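Local coordinates for protein-arginine-phosphatase (PDB 4PIC) that removes the phosphoryl group from phosphoarginine residues in proteins, probably counteracting the arginine kinase McsB, and shows almost no activity on phosphotyrosine peptides, at residues 15-28 with 129-141. Sequence-based numbering, arbitrary orientation.
Sequences RSPMAAALLENKQL and ARDELETLIDRLA. With PO4 (phosphate ion), chain C.
Leu22 is the knob of this helix pair: its side chain drops among Arg130, Leu133, Glu134 and Ile137, crossing Leu133 at about a right angle, with CD1 against Leu133 CB at 3.7 Å. Ile137 answers from helix 123-150. Its CD1 reaches between Leu22 CB and the backbone of Ala19, whose O is only 3.2 Å from that methyl, while CG2 lies against Leu23. The small Ala19 admits the methyls of both Leu133 and Ile137. Toward the phosphate end, selenomethionine Met18 brings CE 3.9 Å from Ala129 CB; at the far end Leu28 CD1 rests on Ala141 CB.

The one salt bridge across the pair joins Lys26 to Asp138. Lys26 runs extended past Ala141, then turns at chi4 (-67°) so that NZ meets Asp138 OD1 at 2.6 Å, on the anti side and 29° out of the carboxylate plane. A methionine at Lys26 would probably leave the Asp138 carboxylate without its cation.

The guanidinium end of Arg15 leads away from helix 123-150; its NH2 donates edge-on to phosphate O3 (3.0 Å), and NH1 hydrogen-bonds to Ile115 O. With segments 15-25 and 129-141 crossing at -43°, the first helix after the phosphate-binding loop packs on the C-terminal helix, an arrangement belonging to the low-molecular-weight phosphatase fold, and Arg15, which by similarity binds substrate, starts that first helix close to the nucleophile Cys9.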
loop_
_atom_site.group_PDB
_atom_site.type_symbol
_atom_site.label_atom_id
_atom_site.label_comp_id
_atom_site.label_asym_id
_atom_site.label_seq_id
_atom_site.Cartn_x
_atom_site.Cartn_y
_atom_site.Cartn_z
ATOM N N ARG A 15 14.510 -1.488 1.371
ATOM C CA ARG A 15 14.796 -1.423 2.804
ATOM C C ARG A 15 14.541 -2.719 3.561
ATOM O O ARG A 15 15.419 -3.186 4.276
ATOM C CB ARG A 15 14.067 -0.263 3.488
ATOM C CG ARG A 15 14.595 1.112 3.076
ATOM C CD ARG A 15 13.726 2.214 3.649
ATOM N NE ARG A 15 12.445 2.310 2.958
ATOM C CZ ARG A 15 11.595 3.318 3.110
ATOM N NH1 ARG A 15 11.895 4.320 3.926
ATOM N NH2 ARG A 15 10.457 3.328 2.432
ATOM N N SER A 16 13.360 -3.311 3.432
ATOM C CA SER A 16 13.093 -4.508 4.238
ATOM C C SER A 16 14.006 -5.704 3.922
ATOM O O SER A 16 14.386 -6.417 4.841
ATOM C CB SER A 16 11.600 -4.890 4.297
ATOM O OG SER A 16 11.047 -5.163 3.023
ATOM N N PRO A 17 14.388 -5.908 2.647
ATOM C CA PRO A 17 15.365 -6.982 2.419
ATOM C C PRO A 17 16.727 -6.686 3.030
ATOM O O PRO A 17 17.423 -7.612 3.471
ATOM C CB PRO A 17 15.472 -7.050 0.894
ATOM C CG PRO A 17 14.153 -6.521 0.417
ATOM C CD PRO A 17 13.813 -5.425 1.377
HETATM N N MSE A 18 17.115 -5.418 3.091
HETATM C CA MSE A 18 18.367 -5.087 3.756
HETATM C C MSE A 18 18.281 -5.384 5.252
HETATM O O MSE A 18 19.200 -5.961 5.837
HETATM C CB MSE A 18 18.758 -3.628 3.526
HETATM C CG MSE A 18 19.282 -3.362 2.114
HETATM SE SE MSE A 18 20.153 -1.629 1.875
HETATM C CE MSE A 18 18.594 -0.482 2.135
ATOM N N ALA A 19 17.184 -4.981 5.877
ATOM C CA ALA A 19 16.956 -5.264 7.281
ATOM C C ALA A 19 17.016 -6.756 7.541
ATOM O O ALA A 19 17.699 -7.200 8.472
ATOM C CB ALA A 19 15.608 -4.694 7.715
ATOM N N ALA A 20 16.307 -7.533 6.731
ATOM C CA ALA A 20 16.269 -8.977 6.907
ATOM C C ALA A 20 17.652 -9.579 6.729
ATOM O O ALA A 20 18.055 -10.438 7.513
ATOM C CB ALA A 20 15.265 -9.617 5.940
ATOM N N ALA A 21 18.387 -9.120 5.726
ATOM C CA ALA A 21 19.717 -9.667 5.481
ATOM C C ALA A 21 20.675 -9.368 6.625
ATOM O O ALA A 21 21.472 -10.226 7.014
ATOM C CB ALA A 21 20.285 -9.160 4.170
ATOM N N LEU A 22 20.612 -8.147 7.152
ATOM C CA LEU A 22 21.490 -7.765 8.255
ATOM C C LEU A 22 21.203 -8.602 9.488
ATOM O O LEU A 22 22.127 -9.031 10.176
ATOM C CB LEU A 22 21.344 -6.274 8.568
ATOM C CG LEU A 22 21.974 -5.360 7.521
ATOM C CD1 LEU A 22 21.431 -3.957 7.699
ATOM C CD2 LEU A 22 23.488 -5.378 7.686
ATOM N N LEU A 23 19.932 -8.850 9.776
ATOM C CA LEU A 23 19.611 -9.612 10.978
ATOM C C LEU A 23 19.961 -11.078 10.777
ATOM O O LEU A 23 20.552 -11.707 11.664
ATOM C CB LEU A 23 18.135 -9.443 11.367
ATOM C CG LEU A 23 17.661 -10.222 12.600
ATOM C CD1 LEU A 23 18.521 -9.881 13.817
ATOM C CD2 LEU A 23 16.179 -9.950 12.865
ATOM N N GLU A 24 19.631 -11.619 9.608
ATOM C CA GLU A 24 19.875 -13.027 9.321
ATOM C C GLU A 24 21.368 -13.329 9.350
ATOM O O GLU A 24 21.784 -14.399 9.808
ATOM C CB GLU A 24 19.262 -13.406 7.965
ATOM C CG GLU A 24 19.513 -14.844 7.517
ATOM C CD GLU A 24 18.778 -15.880 8.354
ATOM O OE1 GLU A 24 17.895 -15.506 9.159
ATOM O OE2 GLU A 24 19.087 -17.083 8.203
ATOM N N ASN A 25 22.176 -12.372 8.906
ATOM C CA ASN A 25 23.628 -12.559 8.907
ATOM C C ASN A 25 24.192 -12.831 10.296
ATOM O O ASN A 25 25.237 -13.467 10.428
ATOM C CB ASN A 25 24.342 -11.349 8.304
ATOM C CG ASN A 25 25.741 -11.684 7.826
ATOM O OD1 ASN A 25 25.952 -12.690 7.148
ATOM N ND2 ASN A 25 26.696 -10.842 8.175
ATOM N N LYS A 26 23.512 -12.346 11.329
ATOM C CA LYS A 26 23.980 -12.564 12.701
ATOM C C LYS A 26 23.765 -13.992 13.187
ATOM O O LYS A 26 24.389 -14.411 14.167
ATOM C CB LYS A 26 23.296 -11.600 13.665
ATOM C CG LYS A 26 23.619 -10.132 13.427
ATOM C CD LYS A 26 22.820 -9.255 14.381
ATOM C CE LYS A 26 23.275 -7.811 14.309
ATOM N NZ LYS A 26 24.664 -7.661 14.841
ATOM N N GLN A 27 22.859 -14.721 12.540
ATOM C CA GLN A 27 22.580 -16.115 12.897
ATOM C C GLN A 27 22.287 -16.264 14.388
ATOM O O GLN A 27 22.876 -17.108 15.088
ATOM C CB GLN A 27 23.747 -17.013 12.479
ATOM C CG GLN A 27 23.851 -17.181 10.970
ATOM C CD GLN A 27 22.746 -18.054 10.416
ATOM O OE1 GLN A 27 22.643 -19.234 10.758
ATOM N NE2 GLN A 27 21.907 -17.481 9.558
ATOM N N LEU A 28 21.394 -15.420 14.887
ATOM C CA LEU A 28 21.054 -15.459 16.303
ATOM C C LEU A 28 20.223 -16.701 16.602
ATOM O O LEU A 28 19.202 -16.934 15.962
ATOM C CB LEU A 28 20.258 -14.216 16.698
ATOM C CG LEU A 28 20.832 -12.834 16.408
ATOM C CD1 LEU A 28 19.805 -11.777 16.816
ATOM C CD2 LEU A 28 22.155 -12.620 17.126
ATOM N N ALA A 129 20.827 4.263 4.425
ATOM C CA ALA A 129 19.769 3.406 4.962
ATOM C C ALA A 129 20.366 2.155 5.604
ATOM O O ALA A 129 19.974 1.761 6.705
ATOM C CB ALA A 129 18.787 3.021 3.867
ATOM N N ARG A 130 21.321 1.534 4.919
ATOM C CA ARG A 130 21.989 0.361 5.462
ATOM C C ARG A 130 22.636 0.669 6.810
ATOM O O ARG A 130 22.561 -0.129 7.738
ATOM C CB ARG A 130 23.046 -0.173 4.493
ATOM C CG ARG A 130 23.677 -1.478 4.973
ATOM C CD ARG A 130 25.049 -1.671 4.349
ATOM N NE ARG A 130 25.973 -0.653 4.840
ATOM C CZ ARG A 130 27.063 -0.244 4.197
ATOM N NH1 ARG A 130 27.393 -0.761 3.017
ATOM N NH2 ARG A 130 27.823 0.696 4.738
ATOM N N ASP A 131 23.284 1.825 6.919
ATOM C CA ASP A 131 23.999 2.184 8.132
ATOM C C ASP A 131 23.027 2.398 9.284
ATOM O O ASP A 131 23.288 1.970 10.407
ATOM C CB ASP A 131 24.848 3.435 7.901
ATOM C CG ASP A 131 26.048 3.173 7.005
ATOM O OD1 ASP A 131 26.474 2.002 6.902
ATOM O OD2 ASP A 131 26.569 4.145 6.414
ATOM N N GLU A 132 21.901 3.039 8.995
ATOM C CA GLU A 132 20.849 3.216 9.996
ATOM C C GLU A 132 20.362 1.854 10.458
ATOM O O GLU A 132 20.221 1.601 11.656
ATOM C CB GLU A 132 19.662 4.007 9.436
ATOM C CG GLU A 132 19.912 5.499 9.197
ATOM C CD GLU A 132 18.756 6.173 8.478
ATOM O OE1 GLU A 132 17.828 5.458 8.041
ATOM O OE2 GLU A 132 18.778 7.418 8.332
ATOM N N LEU A 133 20.107 0.975 9.494
ATOM C CA LEU A 133 19.615 -0.363 9.795
ATOM C C LEU A 133 20.625 -1.181 10.580
ATOM O O LEU A 133 20.252 -1.916 11.486
ATOM C CB LEU A 133 19.254 -1.099 8.508
ATOM C CG LEU A 133 17.994 -0.626 7.807
ATOM C CD1 LEU A 133 17.917 -1.241 6.414
ATOM C CD2 LEU A 133 16.785 -1.009 8.647
ATOM N N GLU A 134 21.904 -1.064 10.247
ATOM C CA GLU A 134 22.915 -1.829 10.967
ATOM C C GLU A 134 22.898 -1.462 12.452
ATOM O O GLU A 134 22.921 -2.337 13.331
ATOM C CB GLU A 134 24.318 -1.628 10.380
ATOM C CG GLU A 134 25.391 -2.357 11.167
ATOM C CD GLU A 134 26.569 -2.813 10.326
ATOM O OE1 GLU A 134 26.991 -2.074 9.409
ATOM O OE2 GLU A 134 27.078 -3.923 10.599
ATOM N N THR A 135 22.835 -0.161 12.728
ATOM C CA THR A 135 22.814 0.319 14.102
ATOM C C THR A 135 21.597 -0.207 14.839
ATOM O O THR A 135 21.709 -0.731 15.955
ATOM C CB THR A 135 22.814 1.853 14.134
ATOM O OG1 THR A 135 24.014 2.327 13.506
ATOM C CG2 THR A 135 22.749 2.354 15.576
ATOM N N LEU A 136 20.436 -0.095 14.203
ATOM C CA LEU A 136 19.203 -0.530 14.844
ATOM C C LEU A 136 19.126 -2.047 15.005
ATOM O O LEU A 136 18.580 -2.548 15.995
ATOM C CB LEU A 136 17.987 -0.004 14.083
ATOM C CG LEU A 136 17.859 1.525 14.094
ATOM C CD1 LEU A 136 16.753 1.984 13.172
ATOM C CD2 LEU A 136 17.610 2.049 15.499
ATOM N N ILE A 137 19.682 -2.782 14.051
ATOM C CA ILE A 137 19.628 -4.233 14.106
ATOM C C ILE A 137 20.615 -4.785 15.133
ATOM O O ILE A 137 20.348 -5.808 15.782
ATOM C CB ILE A 137 19.770 -4.828 12.706
ATOM C CG1 ILE A 137 18.473 -4.527 11.944
ATOM C CG2 ILE A 137 20.028 -6.320 12.747
ATOM C CD1 ILE A 137 18.534 -4.873 10.514
ATOM N N ASP A 138 21.731 -4.085 15.328
ATOM C CA ASP A 138 22.633 -4.421 16.422
ATOM C C ASP A 138 21.892 -4.259 17.749
ATOM O O ASP A 138 21.975 -5.126 18.626
ATOM C CB ASP A 138 23.891 -3.543 16.400
ATOM C CG ASP A 138 24.865 -3.935 15.306
ATOM O OD1 ASP A 138 24.706 -5.020 14.710
ATOM O OD2 ASP A 138 25.812 -3.158 15.052
ATOM N N ARG A 139 21.151 -3.162 17.900
ATOM C CA ARG A 139 20.399 -2.943 19.137
ATOM C C ARG A 139 19.288 -3.969 19.279
ATOM O O ARG A 139 18.998 -4.433 20.381
ATOM C CB ARG A 139 19.785 -1.542 19.192
ATOM C CG ARG A 139 20.714 -0.414 18.799
ATOM C CD ARG A 139 21.379 0.292 19.959
ATOM N NE ARG A 139 22.099 1.468 19.467
ATOM C CZ ARG A 139 23.244 1.918 19.969
ATOM N NH1 ARG A 139 23.811 1.295 20.992
ATOM N NH2 ARG A 139 23.820 2.994 19.448
ATOM N N LEU A 140 18.655 -4.321 18.167
ATOM C CA LEU A 140 17.631 -5.356 18.180
ATOM C C LEU A 140 18.195 -6.690 18.655
ATOM O O LEU A 140 17.592 -7.357 19.507
ATOM C CB LEU A 140 17.043 -5.514 16.780
ATOM C CG LEU A 140 16.019 -6.631 16.619
ATOM C CD1 LEU A 140 14.812 -6.301 17.456
ATOM C CD2 LEU A 140 15.621 -6.746 15.159
ATOM N N ALA A 141 19.356 -7.069 18.121
ATOM C CA ALA A 141 20.010 -8.310 18.530
ATOM C C ALA A 141 20.266 -8.318 20.031
ATOM O O ALA A 141 19.971 -9.298 20.724
ATOM C CB ALA A 141 21.308 -8.504 17.773
HETATM P P PO4 C . 9.423 1.278 -0.561
HETATM O O1 PO4 C . 9.282 -0.084 -1.192
HETATM O O2 PO4 C . 8.610 2.282 -1.339
HETATM O O3 PO4 C . 8.975 1.235 0.861
HETATM O O4 PO4 C . 10.876 1.678 -0.659
#